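Side-chain contacts in DltD domain-containing protein (Beauveria bassiana, PDB 7D78), which probably works as a thioesterase-like cyclase that closes polyketide chains into medium-ring lactones: residues M56-N61 / M66-I71; A72-S77 / E307-M312; T129-S134 / T298-E303. One frame throughout, in Å; residues are numbered along the deposited sequence.

Contact 1. Residues M56-N61 / M66-I71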
ATOM      1  N   MET A  56       9.397 -19.766  -2.889  1.00 19.59           N
ATOM      2  CA  MET A  56       8.394 -19.728  -3.949  1.00 22.01           C
ATOM      3  C   MET A  56       7.075 -19.189  -3.399  1.00 20.28           C
ATOM      4  O   MET A  56       6.507 -19.771  -2.470  1.00 17.73           O
ATOM      5  CB  MET A  56       8.175 -21.124  -4.545  1.00 18.91           C
ATOM      6  CG  MET A  56       9.427 -21.746  -5.173  1.00 20.17           C
ATOM      7  SD  MET A  56       9.153 -23.459  -5.692  1.00 23.39           S
ATOM      8  CE  MET A  56       8.062 -23.228  -7.092  1.00 22.13           C
ATOM      9  N   THR A  57       6.574 -18.108  -4.005  1.00 20.16           N
ATOM     10  CA  THR A  57       5.292 -17.519  -3.618  1.00 18.68           C
ATOM     11  C   THR A  57       4.215 -17.927  -4.617  1.00 19.28           C
ATOM     12  O   THR A  57       4.367 -17.656  -5.818  1.00 18.09           O
ATOM     13  CB  THR A  57       5.392 -15.993  -3.555  1.00 15.33           C
ATOM     14  OG1 THR A  57       6.307 -15.601  -2.515  1.00 15.06           O
ATOM     15  CG2 THR A  57       4.022 -15.387  -3.239  1.00 18.94           C
ATOM     16  N   PRO A  58       3.115 -18.540  -4.178  1.00 17.03           N
ATOM     17  CA  PRO A  58       2.047 -18.926  -5.110  1.00 17.10           C
ATOM     18  C   PRO A  58       1.276 -17.728  -5.651  1.00 19.54           C
ATOM     19  O   PRO A  58       1.420 -16.587  -5.211  1.00 18.38           O
ATOM     20  CB  PRO A  58       1.126 -19.814  -4.260  1.00 17.90           C
ATOM     21  CG  PRO A  58       1.908 -20.151  -3.024  1.00 21.25           C
ATOM     22  CD  PRO A  58       2.829 -18.972  -2.803  1.00 19.53           C
ATOM     23  N   GLY A  59       0.402 -18.030  -6.608  1.00 19.93           N
ATOM     24  CA  GLY A  59      -0.452 -17.036  -7.224  1.00 19.68           C
ATOM     25  C   GLY A  59      -1.638 -16.633  -6.360  1.00 20.46           C
ATOM     26  O   GLY A  59      -1.755 -16.979  -5.183  1.00 19.75           O
ATOM     27  N   PHE A  60      -2.544 -15.887  -6.990  1.00 20.43           N
ATOM     28  CA  PHE A  60      -3.636 -15.179  -6.328  1.00 21.72           C
ATOM     29  C   PHE A  60      -4.584 -16.138  -5.622  1.00 21.74           C
ATOM     30  O   PHE A  60      -5.291 -16.911  -6.274  1.00 22.58           O
ATOM     31  CB  PHE A  60      -4.374 -14.333  -7.369  1.00 19.04           C
ATOM     32  CG  PHE A  60      -5.415 -13.400  -6.798  1.00 20.13           C
ATOM     33  CD1 PHE A  60      -5.043 -12.204  -6.185  1.00 19.55           C
ATOM     34  CD2 PHE A  60      -6.758 -13.683  -6.938  1.00 21.00           C
ATOM     35  CE1 PHE A  60      -6.002 -11.324  -5.698  1.00 22.26           C
ATOM     36  CE2 PHE A  60      -7.726 -12.807  -6.456  1.00 18.52           C
ATOM     37  CZ  PHE A  60      -7.346 -11.630  -5.834  1.00 22.12           C
ATOM     38  N   ASN A  61      -4.596 -16.112  -4.291  1.00 20.34           N
ATOM     39  CA  ASN A  61      -5.434 -16.980  -3.456  1.00 16.27           C
ATOM     40  C   ASN A  61      -5.075 -18.454  -3.590  1.00 19.73           C
ATOM     41  O   ASN A  61      -5.845 -19.311  -3.138  1.00 23.70           O
ATOM     42  CB  ASN A  61      -6.936 -16.804  -3.751  1.00 15.62           C
ATOM     43  CG  ASN A  61      -7.803 -17.077  -2.526  1.00 21.63           C
ATOM     44  OD1 ASN A  61      -7.409 -16.761  -1.398  1.00 20.54           O
ATOM     45  ND2 ASN A  61      -8.979 -17.672  -2.735  1.00 21.36           N
ATOM     46  N   MET A  66      -0.768 -26.431  -4.906  1.00 22.43           N
ATOM     47  CA  MET A  66      -1.159 -26.355  -6.308  1.00 23.54           C
ATOM     48  C   MET A  66       0.088 -26.169  -7.159  1.00 29.23           C
ATOM     49  O   MET A  66       0.748 -25.130  -7.068  1.00 24.68           O
ATOM     50  CB  MET A  66      -2.141 -25.210  -6.528  1.00 25.34           C
ATOM     51  CG  MET A  66      -3.425 -25.353  -5.728  1.00 25.89           C
ATOM     52  SD  MET A  66      -4.370 -23.812  -5.638  1.00 30.28           S
ATOM     53  CE  MET A  66      -4.616 -23.446  -7.331  1.00 39.20           C
ATOM     54  N   LEU A  67       0.423 -27.189  -7.971  1.00 29.84           N
ATOM     55  CA  LEU A  67       1.445 -27.139  -9.026  1.00 30.39           C
ATOM     56  C   LEU A  67       2.875 -27.038  -8.511  1.00 32.99           C
ATOM     57  O   LEU A  67       3.764 -27.748  -8.998  1.00 33.68           O
ATOM     58  CB  LEU A  67       1.173 -25.984 -10.002  1.00 33.42           C
ATOM     59  CG  LEU A  67      -0.255 -25.915 -10.579  1.00 49.20           C
ATOM     60  CD1 LEU A  67      -0.733 -24.477 -10.769  1.00 47.29           C
ATOM     61  CD2 LEU A  67      -0.404 -26.714 -11.884  1.00 52.33           C
ATOM     62  N   LEU A  68       3.112 -26.176  -7.524  1.00 26.41           N
ATOM     63  CA  LEU A  68       4.481 -25.896  -7.099  1.00 29.35           C
ATOM     64  C   LEU A  68       5.243 -27.085  -6.511  1.00 28.89           C
ATOM     65  O   LEU A  68       6.479 -27.097  -6.655  1.00 27.82           O
ATOM     66  CB  LEU A  68       4.471 -24.725  -6.104  1.00 28.48           C
ATOM     67  CG  LEU A  68       3.765 -23.471  -6.636  1.00 25.02           C
ATOM     68  CD1 LEU A  68       4.030 -22.260  -5.735  1.00 27.50           C
ATOM     69  CD2 LEU A  68       4.182 -23.169  -8.073  1.00 28.34           C
ATOM     70  N   PRO A  69       4.629 -28.068  -5.835  1.00 25.80           N
ATOM     71  CA  PRO A  69       5.452 -29.166  -5.305  1.00 26.31           C
ATOM     72  C   PRO A  69       6.278 -29.863  -6.369  1.00 32.27           C
ATOM     73  O   PRO A  69       7.432 -30.227  -6.106  1.00 30.31           O
ATOM     74  CB  PRO A  69       4.415 -30.100  -4.675  1.00 25.07           C
ATOM     75  CG  PRO A  69       3.339 -29.163  -4.221  1.00 27.46           C
ATOM     76  CD  PRO A  69       3.247 -28.145  -5.320  1.00 25.80           C
ATOM     77  N   ASP A  70       5.729 -30.033  -7.573  1.00 29.95           N
ATOM     78  CA  ASP A  70       6.495 -30.645  -8.654  1.00 36.52           C
ATOM     79  C   ASP A  70       7.750 -29.840  -8.969  1.00 34.74           C
ATOM     80  O   ASP A  70       8.827 -30.414  -9.175  1.00 33.40           O
ATOM     81  CB  ASP A  70       5.625 -30.782  -9.899  1.00 37.67           C
ATOM     82  CG  ASP A  70       4.509 -31.784  -9.718  1.00 41.82           C
ATOM     83  OD1 ASP A  70       4.675 -32.722  -8.906  1.00 45.34           O
ATOM     84  OD2 ASP A  70       3.468 -31.634 -10.388  1.00 45.35           O
ATOM     85  N   ILE A  71       7.630 -28.510  -9.014  1.00 31.28           N
ATOM     86  CA  ILE A  71       8.784 -27.653  -9.277  1.00 29.54           C
ATOM     87  C   ILE A  71       9.781 -27.728  -8.125  1.00 29.47           C
ATOM     88  O   ILE A  71      11.000 -27.790  -8.344  1.00 26.55           O
ATOM     89  CB  ILE A  71       8.321 -26.203  -9.530  1.00 28.48           C
ATOM     90  CG1 ILE A  71       7.180 -26.162 -10.549  1.00 34.92           C
ATOM     91  CG2 ILE A  71       9.481 -25.314  -9.983  1.00 28.63           C
ATOM     92  CD1 ILE A  71       7.643 -26.222 -11.980  1.00 43.63           C
TER
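M56 and L68 meet through a methyl: M56 CE lies 4.0 Å from L68 CD2 and equally near L68 CB. The same carbon also touches I71, 3.8 Å from I71 CG2, and the M56 and I71 side chains cross at about a right angle. A bend at the last torsion of M56 (chi3 71°) turns CE from an otherwise extended chain toward the helix. The two methyls of L68 divide the work. While CD2 faces M56, CD1 sits 3.9 Å from P58 CA and packs on the proline ring, 4.0 Å from P58 CG, again with the side chains crossing nearly perpendicularly. All of these carbons are buried, and W131 of strand 127-133 and I84 of strand 81-86 also pack on L68. Strand 51-57, helix 68-77 and strand 81-86 form a beta-alpha-beta unit of the alpha/beta hydrolase fold, and this packing seats helix 68-77 against the end of strand 51-57. Beyond P58 the contact soon thins out. The 59-61 backbone leaves the helix; N61 OD1 accepts a hydrogen bond from N99 ND2, N61 ND2 donates to the carbonyl of K233, and the F60 ring meets F135 edge-to-face. The CB of T57 points away from 66-71, and its OG1 is hydrogen-bonded with Y85 OH. On the helical side, L67 and D70 are exposed to solvent.

Contact 2. Residues A72-S77 / E307-M312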
ATOM      1  N   ALA A  72       9.284 -27.733  -6.880  1.00 23.14           N
ATOM      2  CA  ALA A  72      10.170 -27.756  -5.717  1.00 27.15           C
ATOM      3  C   ALA A  72      10.988 -29.042  -5.650  1.00 31.44           C
ATOM      4  O   ALA A  72      12.163 -29.020  -5.252  1.00 25.31           O
ATOM      5  CB  ALA A  72       9.362 -27.593  -4.434  1.00 26.87           C
ATOM      6  N   GLU A  73      10.370 -30.178  -5.987  1.00 27.49           N
ATOM      7  CA  GLU A  73      11.103 -31.443  -6.006  1.00 25.98           C
ATOM      8  C   GLU A  73      12.265 -31.393  -6.994  1.00 22.77           C
ATOM      9  O   GLU A  73      13.362 -31.882  -6.697  1.00 28.37           O
ATOM     10  CB  GLU A  73      10.155 -32.591  -6.358  1.00 29.42           C
ATOM     11  CG  GLU A  73       9.047 -32.802  -5.340  1.00 34.77           C
ATOM     12  CD  GLU A  73       8.056 -33.875  -5.767  1.00 43.42           C
ATOM     13  OE1 GLU A  73       8.349 -34.610  -6.734  1.00 45.12           O
ATOM     14  OE2 GLU A  73       6.985 -33.983  -5.134  1.00 40.51           O
ATOM     15  N   THR A  74      12.042 -30.806  -8.174  1.00 27.17           N
ATOM     16  CA  THR A  74      13.123 -30.654  -9.145  1.00 27.93           C
ATOM     17  C   THR A  74      14.206 -29.732  -8.610  1.00 29.84           C
ATOM     18  O   THR A  74      15.400 -30.039  -8.706  1.00 27.35           O
ATOM     19  CB  THR A  74      12.579 -30.125 -10.475  1.00 30.39           C
ATOM     20  OG1 THR A  74      11.656 -31.070 -11.023  1.00 30.58           O
ATOM     21  CG2 THR A  74      13.714 -29.902 -11.480  1.00 31.32           C
ATOM     22  N   PHE A  75      13.805 -28.590  -8.044  1.00 25.70           N
ATOM     23  CA  PHE A  75      14.779 -27.682  -7.445  1.00 25.72           C
ATOM     24  C   PHE A  75      15.600 -28.403  -6.384  1.00 25.79           C
ATOM     25  O   PHE A  75      16.831 -28.308  -6.358  1.00 25.92           O
ATOM     26  CB  PHE A  75      14.069 -26.471  -6.834  1.00 22.47           C
ATOM     27  CG  PHE A  75      13.578 -25.460  -7.839  1.00 23.10           C
ATOM     28  CD1 PHE A  75      14.069 -25.437  -9.137  1.00 29.75           C
ATOM     29  CD2 PHE A  75      12.629 -24.508  -7.470  1.00 26.89           C
ATOM     30  CE1 PHE A  75      13.621 -24.493 -10.054  1.00 29.46           C
ATOM     31  CE2 PHE A  75      12.168 -23.561  -8.383  1.00 25.24           C
ATOM     32  CZ  PHE A  75      12.660 -23.550  -9.674  1.00 27.70           C
ATOM     33  N   GLN A  76      14.926 -29.156  -5.513  1.00 26.94           N
ATOM     34  CA  GLN A  76      15.625 -29.885  -4.462  1.00 26.96           C
ATOM     35  C   GLN A  76      16.611 -30.898  -5.037  1.00 25.53           C
ATOM     36  O   GLN A  76      17.723 -31.051  -4.522  1.00 25.13           O
ATOM     37  CB  GLN A  76      14.611 -30.587  -3.571  1.00 24.56           C
ATOM     38  CG  GLN A  76      15.222 -31.385  -2.459  1.00 26.50           C
ATOM     39  CD  GLN A  76      14.183 -32.210  -1.735  1.00 22.57           C
ATOM     40  OE1 GLN A  76      13.329 -32.837  -2.356  1.00 26.46           O
ATOM     41  NE2 GLN A  76      14.242 -32.202  -0.417  1.00 23.63           N
ATOM     42  N   SER A  77      16.216 -31.610  -6.094  1.00 29.02           N
ATOM     43  CA  SER A  77      17.108 -32.613  -6.666  1.00 28.95           C
ATOM     44  C   SER A  77      18.298 -31.987  -7.374  1.00 33.03           C
ATOM     45  O   SER A  77      19.288 -32.681  -7.621  1.00 30.97           O
ATOM     46  CB  SER A  77      16.350 -33.510  -7.642  1.00 30.67           C
ATOM     47  OG  SER A  77      16.038 -32.811  -8.826  1.00 33.07           O
ATOM     48  N   GLU A 307      12.253 -28.081 -19.752  1.00 37.83           N
ATOM     49  CA  GLU A 307      13.259 -27.151 -20.254  1.00 34.24           C
ATOM     50  C   GLU A 307      13.138 -25.783 -19.588  1.00 37.38           C
ATOM     51  O   GLU A 307      14.145 -25.094 -19.379  1.00 33.80           O
ATOM     52  CB  GLU A 307      13.116 -27.017 -21.769  1.00 39.00           C
ATOM     53  CG  GLU A 307      13.554 -28.248 -22.573  1.00 46.82           C
ATOM     54  CD  GLU A 307      12.665 -29.472 -22.360  1.00 51.21           C
ATOM     55  OE1 GLU A 307      11.446 -29.314 -22.107  1.00 47.60           O
ATOM     56  OE2 GLU A 307      13.196 -30.599 -22.449  1.00 58.08           O
ATOM     57  N   VAL A 308      11.910 -25.361 -19.280  1.00 33.51           N
ATOM     58  CA  VAL A 308      11.710 -24.076 -18.619  1.00 33.09           C
ATOM     59  C   VAL A 308      12.255 -24.122 -17.195  1.00 30.74           C
ATOM     60  O   VAL A 308      12.952 -23.201 -16.754  1.00 31.98           O
ATOM     61  CB  VAL A 308      10.222 -23.685 -18.653  1.00 34.86           C
ATOM     62  CG1 VAL A 308       9.940 -22.562 -17.659  1.00 35.92           C
ATOM     63  CG2 VAL A 308       9.829 -23.265 -20.063  1.00 36.14           C
ATOM     64  N   VAL A 309      11.966 -25.200 -16.459  1.00 33.76           N
ATOM     65  CA  VAL A 309      12.498 -25.331 -15.105  1.00 33.18           C
ATOM     66  C   VAL A 309      14.020 -25.386 -15.130  1.00 34.60           C
ATOM     67  O   VAL A 309      14.691 -24.731 -14.323  1.00 32.72           O
ATOM     68  CB  VAL A 309      11.892 -26.558 -14.404  1.00 34.06           C
ATOM     69  CG1 VAL A 309      12.503 -26.733 -13.022  1.00 33.93           C
ATOM     70  CG2 VAL A 309      10.394 -26.400 -14.301  1.00 32.26           C
ATOM     71  N   ASP A 310      14.595 -26.153 -16.064  1.00 32.95           N
ATOM     72  CA  ASP A 310      16.051 -26.193 -16.177  1.00 29.58           C
ATOM     73  C   ASP A 310      16.620 -24.809 -16.458  1.00 31.10           C
ATOM     74  O   ASP A 310      17.693 -24.452 -15.952  1.00 31.19           O
ATOM     75  CB  ASP A 310      16.471 -27.183 -17.266  1.00 34.70           C
ATOM     76  CG  ASP A 310      16.501 -28.607 -16.763  1.00 38.77           C
ATOM     77  OD1 ASP A 310      16.421 -28.789 -15.527  1.00 38.10           O
ATOM     78  OD2 ASP A 310      16.602 -29.539 -17.589  1.00 50.48           O
ATOM     79  N   ALA A 311      15.907 -24.011 -17.257  1.00 29.57           N
ATOM     80  CA  ALA A 311      16.358 -22.654 -17.532  1.00 31.46           C
ATOM     81  C   ALA A 311      16.380 -21.803 -16.270  1.00 30.76           C
ATOM     82  O   ALA A 311      17.250 -20.933 -16.120  1.00 28.36           O
ATOM     83  CB  ALA A 311      15.465 -22.013 -18.587  1.00 29.00           C
ATOM     84  N   MET A 312      15.441 -22.042 -15.351  1.00 27.67           N
ATOM     85  CA  MET A 312      15.420 -21.294 -14.096  1.00 27.45           C
ATOM     86  C   MET A 312      16.635 -21.624 -13.241  1.00 24.94           C
ATOM     87  O   MET A 312      17.343 -20.724 -12.783  1.00 27.36           O
ATOM     88  CB  MET A 312      14.133 -21.591 -13.328  1.00 27.69           C
ATOM     89  CG  MET A 312      12.871 -21.171 -14.044  1.00 25.95           C
ATOM     90  SD  MET A 312      11.386 -21.768 -13.203  1.00 31.48           S
ATOM     91  CE  MET A 312      10.169 -20.934 -14.174  1.00 27.22           C
TER
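F75 presents the edge of its ring to M312 in a Met-aromatic contact that joins two helices of the alpha/beta hydrolase fold, 68-77 and 305-319. M312 SD lies 5.5 Å from the centroid of the F75 ring and 81° off its normal, close to the ring plane; F75 CZ is the atom that meets it, 4.2 Å from the sulfur. The short helical segments approach to 10.8 Å between axes and cross at -48°, a separation bridged by side chains alone. F75 leaves its helix across the interface rather than straight at it, and the far end of its ring brings CE1 and CZ over to the other helix. V309 comes to the same ring obliquely, with V309 CG1 3.9 Å from F75 CE1. The CB of V309 points toward helix 68-77, and CG1, opposite the backbone N (chi1 177°), is the branch that meets both T74 and F75. T74 and V309 meet tip to tip, T74 CG2 standing 3.7 Å from V309 CG1. One valine methyl thus touches both a threonine methyl and F75 CE1. The buried side of the interface continues toward the sheet: F75 meets W131 edge-to-face and packs on T82, whereas M312 rests on L260 and V262 of strand 259-264. Polar bonds flank this apolar contact: D310 OD1 hydrogen-bonds Q78 NE2, just past the end of helix 68-77, and T74 OG1 makes a weak hydrogen bond to D70 O, one turn earlier. At the last turn of that helix, S77 OG donates to T74 O at 2.8 Å, approaching 24° out of the carbonyl plane.

Contact 3. Residues T129-S134 / T298-E303; sequences TLWGMS and TVLSGE
M133, at the end of strand 127-133, faces L300 in a type I beta turn running from T298 to S301, the CA atoms of M133 and L300 9.6 Å apart and no backbone hydrogen bond joining the two segments. The turn is closed within itself by S301 N bonding T298 O at 3.0 Å. Between the two segments, L300 and W131 approach from opposite directions, and L300 CD1 lies in the plane of the indole at its six-membered edge. The methyl is 3.6 Å from W131 CZ2 and a little farther from CH2, so the leucine abuts the rim of the ring and does not lie over a face. M133 runs past the turn alongside L300 and V299, its chain extended from CG to CE with chi1 at 180°. Its sulfur passes L300 CD1 at 4.1 Å, and beyond it M133 CE ends 3.9 Å from V299 CG1. That branch, tucked between N and C of its own backbone (chi1 58°), is the valine methyl turned to the methionine. Behind the turn, L300 is backed by V308 and M312 of helix 305-319, and V299 packs on V156. S134, directly after M133, has a positive phi (63°) and a Gly-X-Ser-X-Gly sequence, consistent with a nucleophile elbow, and its OG hydrogen-bonds H296 NE2, consistent with a Ser-His-Asp triad as in other alpha/beta hydrolases. The turn begins two residues beyond that histidine. With only carbon and sulfur atoms meeting here, the loop after H296 is fitted to the strand before S134 by shape and apolar packing, with no hydrogen bond between the two segments.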
ATOM      1  N   THR A 129      17.147 -16.774  -3.333  1.00 17.62           N
ATOM      2  CA  THR A 129      16.416 -16.393  -4.542  1.00 18.32           C
ATOM      3  C   THR A 129      14.926 -16.346  -4.230  1.00 20.44           C
ATOM      4  O   THR A 129      14.416 -17.196  -3.489  1.00 18.97           O
ATOM      5  CB  THR A 129      16.682 -17.389  -5.700  1.00 21.59           C
ATOM      6  OG1 THR A 129      18.019 -17.210  -6.187  1.00 24.90           O
ATOM      7  CG2 THR A 129      15.683 -17.200  -6.881  1.00 18.80           C
ATOM      8  N   LEU A 130      14.234 -15.331  -4.763  1.00 20.38           N
ATOM      9  CA  LEU A 130      12.779 -15.254  -4.685  1.00 18.96           C
ATOM     10  C   LEU A 130      12.169 -15.645  -6.025  1.00 22.61           C
ATOM     11  O   LEU A 130      12.591 -15.154  -7.082  1.00 20.20           O
ATOM     12  CB  LEU A 130      12.292 -13.859  -4.283  1.00 20.15           C
ATOM     13  CG  LEU A 130      12.590 -13.388  -2.852  1.00 19.61           C
ATOM     14  CD1 LEU A 130      11.795 -12.137  -2.523  1.00 20.97           C
ATOM     15  CD2 LEU A 130      12.362 -14.494  -1.800  1.00 19.21           C
ATOM     16  N   TRP A 131      11.170 -16.522  -5.960  1.00 21.81           N
ATOM     17  CA  TRP A 131      10.503 -17.118  -7.109  1.00 20.22           C
ATOM     18  C   TRP A 131       9.010 -16.926  -6.901  1.00 18.23           C
ATOM     19  O   TRP A 131       8.506 -17.144  -5.797  1.00 19.00           O
ATOM     20  CB  TRP A 131      10.866 -18.612  -7.200  1.00 20.92           C
ATOM     21  CG  TRP A 131      10.381 -19.386  -8.404  1.00 20.85           C
ATOM     22  CD1 TRP A 131      11.146 -19.827  -9.451  1.00 26.29           C
ATOM     23  CD2 TRP A 131       9.051 -19.867  -8.650  1.00 20.52           C
ATOM     24  NE1 TRP A 131      10.372 -20.533 -10.340  1.00 23.51           N
ATOM     25  CE2 TRP A 131       9.083 -20.573  -9.872  1.00 23.65           C
ATOM     26  CE3 TRP A 131       7.833 -19.759  -7.961  1.00 19.33           C
ATOM     27  CZ2 TRP A 131       7.941 -21.166 -10.426  1.00 23.85           C
ATOM     28  CZ3 TRP A 131       6.692 -20.356  -8.518  1.00 21.06           C
ATOM     29  CH2 TRP A 131       6.762 -21.050  -9.733  1.00 24.67           C
ATOM     30  N   GLY A 132       8.305 -16.507  -7.935  1.00 17.85           N
ATOM     31  CA  GLY A 132       6.877 -16.279  -7.797  1.00 18.33           C
ATOM     32  C   GLY A 132       6.149 -16.572  -9.084  1.00 21.10           C
ATOM     33  O   GLY A 132       6.656 -16.303 -10.179  1.00 21.68           O
ATOM     34  N   MET A 133       4.940 -17.113  -8.954  1.00 19.68           N
ATOM     35  CA  MET A 133       4.087 -17.385 -10.100  1.00 20.86           C
ATOM     36  C   MET A 133       2.873 -16.469 -10.087  1.00 20.33           C
ATOM     37  O   MET A 133       2.224 -16.307  -9.048  1.00 21.15           O
ATOM     38  CB  MET A 133       3.618 -18.837 -10.121  1.00 24.39           C
ATOM     39  CG  MET A 133       2.721 -19.136 -11.318  1.00 27.09           C
ATOM     40  SD  MET A 133       2.819 -20.872 -11.728  1.00 38.52           S
ATOM     41  CE  MET A 133       1.606 -20.975 -13.051  1.00 38.75           C
ATOM     42  N   SER A 134       2.565 -15.886 -11.245  1.00 20.50           N
ATOM     43  CA  SER A 134       1.341 -15.103 -11.437  1.00 22.04           C
ATOM     44  C   SER A 134       1.417 -13.910 -10.487  1.00 22.60           C
ATOM     45  O   SER A 134       2.471 -13.252 -10.439  1.00 21.85           O
ATOM     46  CB  SER A 134       0.132 -16.019 -11.259  1.00 25.13           C
ATOM     47  OG  SER A 134      -1.079 -15.318 -11.482  1.00 23.68           O
ATOM     48  N   THR A 298      -0.783 -22.977 -17.670  1.00 33.69           N
ATOM     49  CA  THR A 298      -0.062 -24.096 -18.261  1.00 32.26           C
ATOM     50  C   THR A 298       1.380 -23.750 -18.585  1.00 35.85           C
ATOM     51  O   THR A 298       2.083 -24.560 -19.198  1.00 32.06           O
ATOM     52  CB  THR A 298      -0.778 -24.576 -19.531  1.00 34.97           C
ATOM     53  OG1 THR A 298      -0.846 -23.502 -20.480  1.00 35.84           O
ATOM     54  CG2 THR A 298      -2.194 -25.055 -19.205  1.00 28.20           C
ATOM     55  N   VAL A 299       1.835 -22.557 -18.198  1.00 33.70           N
ATOM     56  CA  VAL A 299       3.175 -22.116 -18.570  1.00 31.19           C
ATOM     57  C   VAL A 299       4.239 -23.062 -18.024  1.00 36.27           C
ATOM     58  O   VAL A 299       5.309 -23.211 -18.624  1.00 38.30           O
ATOM     59  CB  VAL A 299       3.384 -20.666 -18.096  1.00 33.61           C
ATOM     60  CG1 VAL A 299       3.177 -20.566 -16.582  1.00 30.76           C
ATOM     61  CG2 VAL A 299       4.747 -20.144 -18.521  1.00 31.97           C
ATOM     62  N   LEU A 300       3.965 -23.736 -16.903  1.00 33.51           N
ATOM     63  CA  LEU A 300       4.925 -24.657 -16.304  1.00 34.36           C
ATOM     64  C   LEU A 300       4.480 -26.118 -16.402  1.00 38.96           C
ATOM     65  O   LEU A 300       4.954 -26.963 -15.635  1.00 40.84           O
ATOM     66  CB  LEU A 300       5.190 -24.267 -14.844  1.00 29.67           C
ATOM     67  CG  LEU A 300       5.840 -22.887 -14.647  1.00 37.96           C
ATOM     68  CD1 LEU A 300       6.233 -22.631 -13.205  1.00 29.71           C
ATOM     69  CD2 LEU A 300       7.056 -22.718 -15.554  1.00 32.14           C
ATOM     70  N   SER A 301       3.590 -26.440 -17.338  1.00 41.67           N
ATOM     71  CA  SER A 301       3.049 -27.787 -17.467  1.00 38.82           C
ATOM     72  C   SER A 301       3.240 -28.294 -18.890  1.00 40.49           C
ATOM     73  O   SER A 301       3.490 -27.523 -19.820  1.00 42.82           O
ATOM     74  CB  SER A 301       1.553 -27.838 -17.119  1.00 44.79           C
ATOM     75  OG  SER A 301       1.238 -27.001 -16.025  1.00 50.35           O
ATOM     76  N   GLY A 302       3.092 -29.607 -19.055  1.00 44.65           N
ATOM     77  CA  GLY A 302       3.128 -30.151 -20.395  1.00 42.04           C
ATOM     78  C   GLY A 302       4.532 -30.105 -20.965  1.00 44.65           C
ATOM     79  O   GLY A 302       5.523 -29.965 -20.253  1.00 40.17           O
ATOM     80  N   GLU A 303       4.610 -30.223 -22.286  1.00 44.08           N
ATOM     81  CA  GLU A 303       5.917 -30.260 -22.912  1.00 56.39           C
ATOM     82  C   GLU A 303       6.522 -28.863 -22.938  1.00 51.29           C
ATOM     83  O   GLU A 303       5.813 -27.853 -22.920  1.00 45.59           O
ATOM     84  CB  GLU A 303       5.841 -30.851 -24.322  1.00 61.80           C
ATOM     85  CG  GLU A 303       7.176 -31.438 -24.835  1.00 63.64           C
ATOM     86  CD  GLU A 303       8.025 -32.097 -23.739  1.00 69.17           C
ATOM     87  OE1 GLU A 303       7.475 -32.853 -22.901  1.00 76.77           O
ATOM     88  OE2 GLU A 303       9.253 -31.850 -23.714  1.00 64.30           O
TER

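How the contacts relate
From the N terminus, contact 1 closes first, a short loop between strand 51-57 and helix 68-77. Contact 2 opens farther along that helix and closes only at helix 305-319, spanning most of the chain. Contact 3 opens and closes within that span, joining strand 127-133 to the loop before helix 305-319; none of the three cross. W131 is shared ground: M56 CE packs on its CZ3, M312 SD lies near its NE1, and its backbone O is hydrogen-bonded with T57 N, since strands 51-57 and 127-133 are neighbours in the central sheet. I71 meets V309 between contacts 1 and 2.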